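Phosphotransferase system, HPr-related proteins (Thermoanaerobacter tengcongensis, PDB 3LE1) probably serves as the general, non-sugar-specific phosphocarrier of the phosphoenolpyruvate-dependent sugar phosphotransferase system, which phosphorylates sugars as they enter the cell. Local coordinates at residues A[26-37]-A[44-55]. Residues are numbered along the deposited sequence; the frame is centred on the assembly and turned at random.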
loop_
_atom_site.group_PDB
_atom_site.type_symbol
_atom_site.label_atom_id
_atom_site.label_comp_id
_atom_site.label_asym_id
_atom_site.label_seq_id
_atom_site.Cartn_x
_atom_site.Cartn_y
_atom_site.Cartn_z
ATOM N N ALA A 26 -5.819 -4.229 0.290
ATOM C CA ALA A 26 -4.896 -5.182 -0.327
ATOM C C ALA A 26 -5.443 -6.589 -0.193
ATOM O O ALA A 26 -5.355 -7.399 -1.121
ATOM C CB ALA A 26 -3.518 -5.093 0.317
ATOM N N SER A 27 -6.018 -6.876 0.969
ATOM C CA SER A 27 -6.494 -8.218 1.273
ATOM C C SER A 27 -7.745 -8.600 0.471
ATOM O O SER A 27 -8.169 -9.743 0.493
ATOM C CB SER A 27 -6.741 -8.374 2.779
ATOM O OG SER A 27 -5.529 -8.263 3.524
ATOM N N LYS A 28 -8.342 -7.642 -0.231
ATOM C CA LYS A 28 -9.474 -7.949 -1.105
ATOM C C LYS A 28 -9.053 -8.722 -2.355
ATOM O O LYS A 28 -9.886 -9.330 -3.029
ATOM C CB LYS A 28 -10.194 -6.674 -1.528
ATOM C CG LYS A 28 -10.776 -5.892 -0.378
ATOM C CD LYS A 28 -11.907 -5.008 -0.851
ATOM C CE LYS A 28 -11.401 -3.883 -1.714
ATOM N NZ LYS A 28 -12.374 -2.757 -1.677
ATOM N N PHE A 29 -7.759 -8.703 -2.662
ATOM C CA PHE A 29 -7.258 -9.279 -3.909
ATOM C C PHE A 29 -6.444 -10.555 -3.711
ATOM O O PHE A 29 -5.841 -10.765 -2.654
ATOM C CB PHE A 29 -6.450 -8.222 -4.681
ATOM C CG PHE A 29 -7.250 -6.992 -5.019
ATOM C CD1 PHE A 29 -7.969 -6.935 -6.198
ATOM C CD2 PHE A 29 -7.309 -5.911 -4.147
ATOM C CE1 PHE A 29 -8.719 -5.826 -6.518
ATOM C CE2 PHE A 29 -8.066 -4.785 -4.458
ATOM C CZ PHE A 29 -8.772 -4.742 -5.648
ATOM N N SER A 30 -6.439 -11.415 -4.725
ATOM C CA SER A 30 -5.752 -12.708 -4.618
ATOM C C SER A 30 -4.248 -12.610 -4.831
ATOM O O SER A 30 -3.483 -13.416 -4.315
ATOM C CB SER A 30 -6.331 -13.715 -5.613
ATOM O OG SER A 30 -6.338 -13.182 -6.923
ATOM N N SER A 31 -3.834 -11.636 -5.631
ATOM C CA SER A 31 -2.423 -11.400 -5.893
ATOM C C SER A 31 -1.594 -11.298 -4.617
ATOM O O SER A 31 -2.077 -10.845 -3.578
ATOM C CB SER A 31 -2.250 -10.095 -6.664
ATOM O OG SER A 31 -2.670 -10.241 -8.004
ATOM N N GLN A 32 -0.327 -11.675 -4.726
ATOM C CA GLN A 32 0.662 -11.268 -3.752
ATOM C C GLN A 32 0.941 -9.793 -3.989
ATOM O O GLN A 32 1.106 -9.365 -5.130
ATOM C CB GLN A 32 1.934 -12.081 -3.932
ATOM C CG GLN A 32 1.844 -13.456 -3.329
ATOM C CD GLN A 32 3.188 -14.122 -3.298
ATOM O OE1 GLN A 32 3.794 -14.271 -2.237
ATOM N NE2 GLN A 32 3.683 -14.498 -4.466
ATOM N N ILE A 33 0.960 -9.013 -2.914
ATOM C CA ILE A 33 1.164 -7.569 -3.019
ATOM C C ILE A 33 2.246 -7.098 -2.053
ATOM O O ILE A 33 2.293 -7.534 -0.900
ATOM C CB ILE A 33 -0.126 -6.764 -2.735
ATOM C CG1 ILE A 33 -1.318 -7.328 -3.507
ATOM C CG2 ILE A 33 0.085 -5.296 -3.100
ATOM C CD1 ILE A 33 -2.637 -6.761 -3.025
ATOM N N TRP A 34 3.098 -6.199 -2.531
ATOM C CA TRP A 34 4.221 -5.702 -1.748
ATOM C C TRP A 34 4.227 -4.181 -1.688
ATOM O O TRP A 34 3.723 -3.503 -2.591
ATOM C CB TRP A 34 5.542 -6.181 -2.345
ATOM C CG TRP A 34 5.741 -7.666 -2.356
ATOM C CD1 TRP A 34 6.317 -8.424 -1.369
ATOM C CD2 TRP A 34 5.401 -8.577 -3.414
ATOM N NE1 TRP A 34 6.352 -9.743 -1.755
ATOM C CE2 TRP A 34 5.793 -9.864 -3.001
ATOM C CE3 TRP A 34 4.811 -8.425 -4.675
ATOM C CZ2 TRP A 34 5.606 -10.995 -3.798
ATOM C CZ3 TRP A 34 4.624 -9.553 -5.466
ATOM C CH2 TRP A 34 5.014 -10.822 -5.019
ATOM N N VAL A 35 4.805 -3.663 -0.608
ATOM C CA VAL A 35 5.035 -2.252 -0.412
ATOM C C VAL A 35 6.514 -2.053 -0.091
ATOM O O VAL A 35 7.050 -2.688 0.808
ATOM C CB VAL A 35 4.165 -1.739 0.732
ATOM C CG1 VAL A 35 4.669 -0.416 1.259
ATOM C CG2 VAL A 35 2.745 -1.622 0.260
ATOM N N GLU A 36 7.179 -1.190 -0.847
ATOM C CA GLU A 36 8.602 -0.959 -0.660
ATOM C C GLU A 36 8.892 0.500 -0.337
ATOM O O GLU A 36 8.309 1.397 -0.933
ATOM C CB GLU A 36 9.381 -1.365 -1.913
ATOM C CG GLU A 36 10.832 -0.921 -1.872
ATOM C CD GLU A 36 11.659 -1.488 -3.008
ATOM O OE1 GLU A 36 11.119 -2.272 -3.825
ATOM O OE2 GLU A 36 12.862 -1.152 -3.078
ATOM N N LYS A 37 9.782 0.719 0.624
ATOM C CA LYS A 37 10.345 2.040 0.871
ATOM C C LYS A 37 11.831 1.889 1.121
ATOM O O LYS A 37 12.242 1.100 1.967
ATOM C CB LYS A 37 9.700 2.749 2.061
ATOM C CG LYS A 37 10.323 4.123 2.308
ATOM C CD LYS A 37 9.664 4.899 3.436
ATOM C CE LYS A 37 10.362 4.688 4.767
ATOM N NZ LYS A 37 10.104 5.820 5.713
ATOM N N ALA A 44 1.981 -6.430 1.691
ATOM C CA ALA A 44 0.996 -5.371 1.922
ATOM C C ALA A 44 -0.219 -5.850 2.713
ATOM O O ALA A 44 -1.007 -5.038 3.208
ATOM C CB ALA A 44 0.547 -4.768 0.594
ATOM N N LYS A 45 -0.368 -7.166 2.810
ATOM C CA LYS A 45 -1.452 -7.786 3.571
ATOM C C LYS A 45 -1.031 -8.026 5.026
ATOM O O LYS A 45 -1.808 -8.567 5.813
ATOM C CB LYS A 45 -1.872 -9.110 2.920
ATOM C CG LYS A 45 -2.451 -8.960 1.509
ATOM C CD LYS A 45 -2.636 -10.299 0.813
ATOM C CE LYS A 45 -3.140 -10.100 -0.615
ATOM N NZ LYS A 45 -3.511 -11.371 -1.276
ATOM N N SER A 46 0.193 -7.623 5.377
ATOM C CA SER A 46 0.716 -7.805 6.737
ATOM C C SER A 46 0.845 -6.489 7.503
ATOM O O SER A 46 1.669 -5.630 7.162
ATOM C CB SER A 46 2.063 -8.539 6.718
ATOM O OG SER A 46 2.750 -8.410 7.960
ATOM N N ILE A 47 0.026 -6.348 8.542
ATOM C CA ILE A 47 0.025 -5.153 9.374
ATOM C C ILE A 47 1.358 -4.966 10.102
ATOM O O ILE A 47 1.834 -3.850 10.240
ATOM C CB ILE A 47 -1.139 -5.171 10.395
ATOM C CG1 ILE A 47 -1.360 -3.770 10.978
ATOM C CG2 ILE A 47 -0.866 -6.188 11.494
ATOM C CD1 ILE A 47 -1.521 -2.690 9.925
ATOM N N MET A 48 1.964 -6.056 10.563
ATOM C CA MET A 48 3.281 -5.958 11.192
ATOM C C MET A 48 4.308 -5.430 10.188
ATOM O O MET A 48 5.145 -4.589 10.524
ATOM C CB MET A 48 3.722 -7.311 11.758
ATOM C CG MET A 48 5.099 -7.287 12.430
ATOM S SD MET A 48 5.640 -8.908 13.019
ATOM C CE MET A 48 7.146 -8.448 13.859
ATOM N N GLY A 49 4.223 -5.922 8.952
ATOM C CA GLY A 49 5.111 -5.482 7.889
ATOM C C GLY A 49 4.934 -4.007 7.569
ATOM O O GLY A 49 5.899 -3.256 7.506
ATOM N N ILE A 50 3.690 -3.595 7.355
ATOM C CA ILE A 50 3.386 -2.184 7.153
ATOM C C ILE A 50 3.992 -1.332 8.272
ATOM O O ILE A 50 4.686 -0.348 8.008
ATOM C CB ILE A 50 1.858 -1.951 7.033
ATOM C CG1 ILE A 50 1.310 -2.714 5.821
ATOM C CG2 ILE A 50 1.535 -0.465 6.915
ATOM C CD1 ILE A 50 1.888 -2.245 4.494
ATOM N N MET A 51 3.759 -1.734 9.519
ATOM C CA MET A 51 4.307 -1.016 10.666
ATOM C C MET A 51 5.821 -0.920 10.589
ATOM O O MET A 51 6.396 0.158 10.780
ATOM C CB MET A 51 3.927 -1.715 11.964
ATOM C CG MET A 51 2.438 -1.779 12.223
ATOM S SD MET A 51 1.766 -0.191 12.722
ATOM C CE MET A 51 1.707 0.705 11.168
ATOM N N SER A 52 6.457 -2.056 10.314
ATOM C CA SER A 52 7.912 -2.130 10.210
ATOM C C SER A 52 8.430 -1.132 9.189
ATOM O O SER A 52 9.492 -0.534 9.362
ATOM C CB SER A 52 8.346 -3.533 9.784
ATOM O OG SER A 52 8.415 -3.638 8.369
ATOM N N LEU A 53 7.672 -0.956 8.118
ATOM C CA LEU A 53 8.105 -0.119 7.013
ATOM C C LEU A 53 8.220 1.367 7.402
ATOM O O LEU A 53 9.060 2.084 6.864
ATOM C CB LEU A 53 7.162 -0.326 5.831
ATOM C CG LEU A 53 7.760 -0.395 4.425
ATOM C CD1 LEU A 53 7.348 0.783 3.593
ATOM C CD2 LEU A 53 9.281 -0.531 4.439
ATOM N N GLY A 54 7.386 1.818 8.340
ATOM C CA GLY A 54 7.443 3.187 8.825
ATOM C C GLY A 54 7.233 4.214 7.728
ATOM O O GLY A 54 8.101 5.047 7.450
ATOM N N VAL A 55 6.076 4.136 7.081
ATOM C CA VAL A 55 5.725 5.074 6.022
ATOM C C VAL A 55 4.972 6.275 6.583
ATOM O O VAL A 55 3.881 6.127 7.144
ATOM C CB VAL A 55 4.832 4.411 4.966
ATOM C CG1 VAL A 55 4.524 5.402 3.845
ATOM C CG2 VAL A 55 5.499 3.151 4.429
HETATM O O HOH W 1 -5.826 -11.829 0.688
#
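Lys45 reaches the backbone at 29-31 and ends between two carbonyls: its NZ donates to Phe29 O and to Ser31 O, each at 2.8 Å. Both bonds come in tilted from the carbonyl planes, and a water that NZ donates to, itself a donor to Ser27 O, gives the ammonium a third partner. Beyond CG the chain is fully extended, which carries it past Ser27, whose OG lies 3.7 Å from Lys45 CG, and across the side chain of Ile33 at about a right angle. A methionine in its place would probably leave the carbonyls of Phe29 and Ser31 without their shared donor and the loop less firmly held. Next along, Ala44 N gives Ile33 O a nearly straight bond (179° at the hydrogen), although it approaches from above the carbonyl plane. The Ala44 methyl packs against Ala26 CB, Ile33 CG2 and Val35 CG2. In the open-faced beta-sandwich of HPr, helix 47-53 lies over the same sheet face as helices 16-26 and 70-82: Val35 meets both Leu53 and Phe22 of helix 16-26, and Ile33, pointing to the same side, touches Leu77 of helix 70-82. The helix axis runs 9.5 Å from that of strand 32-37 and only 13° from parallel. Leu53 fills the far end of this interface: CD1 meets Val35 CG1 at 3.7 Å and presses on Lys37 CB at 3.4 Å, tighter than ordinary carbon packing. Lys37, bent at chi3 (93°), turns its amine to Gly54 O, 2.8 Å from NZ, just beyond the helix. In the second shell, Phe22 also touches Ala44 and Ile50, while Asp69 takes bonds from Ser30 N and Ser31 OG, holding the loop that receives Lys45. Ser46 OG, accepting from Gly49 N, N-caps helix 47-53.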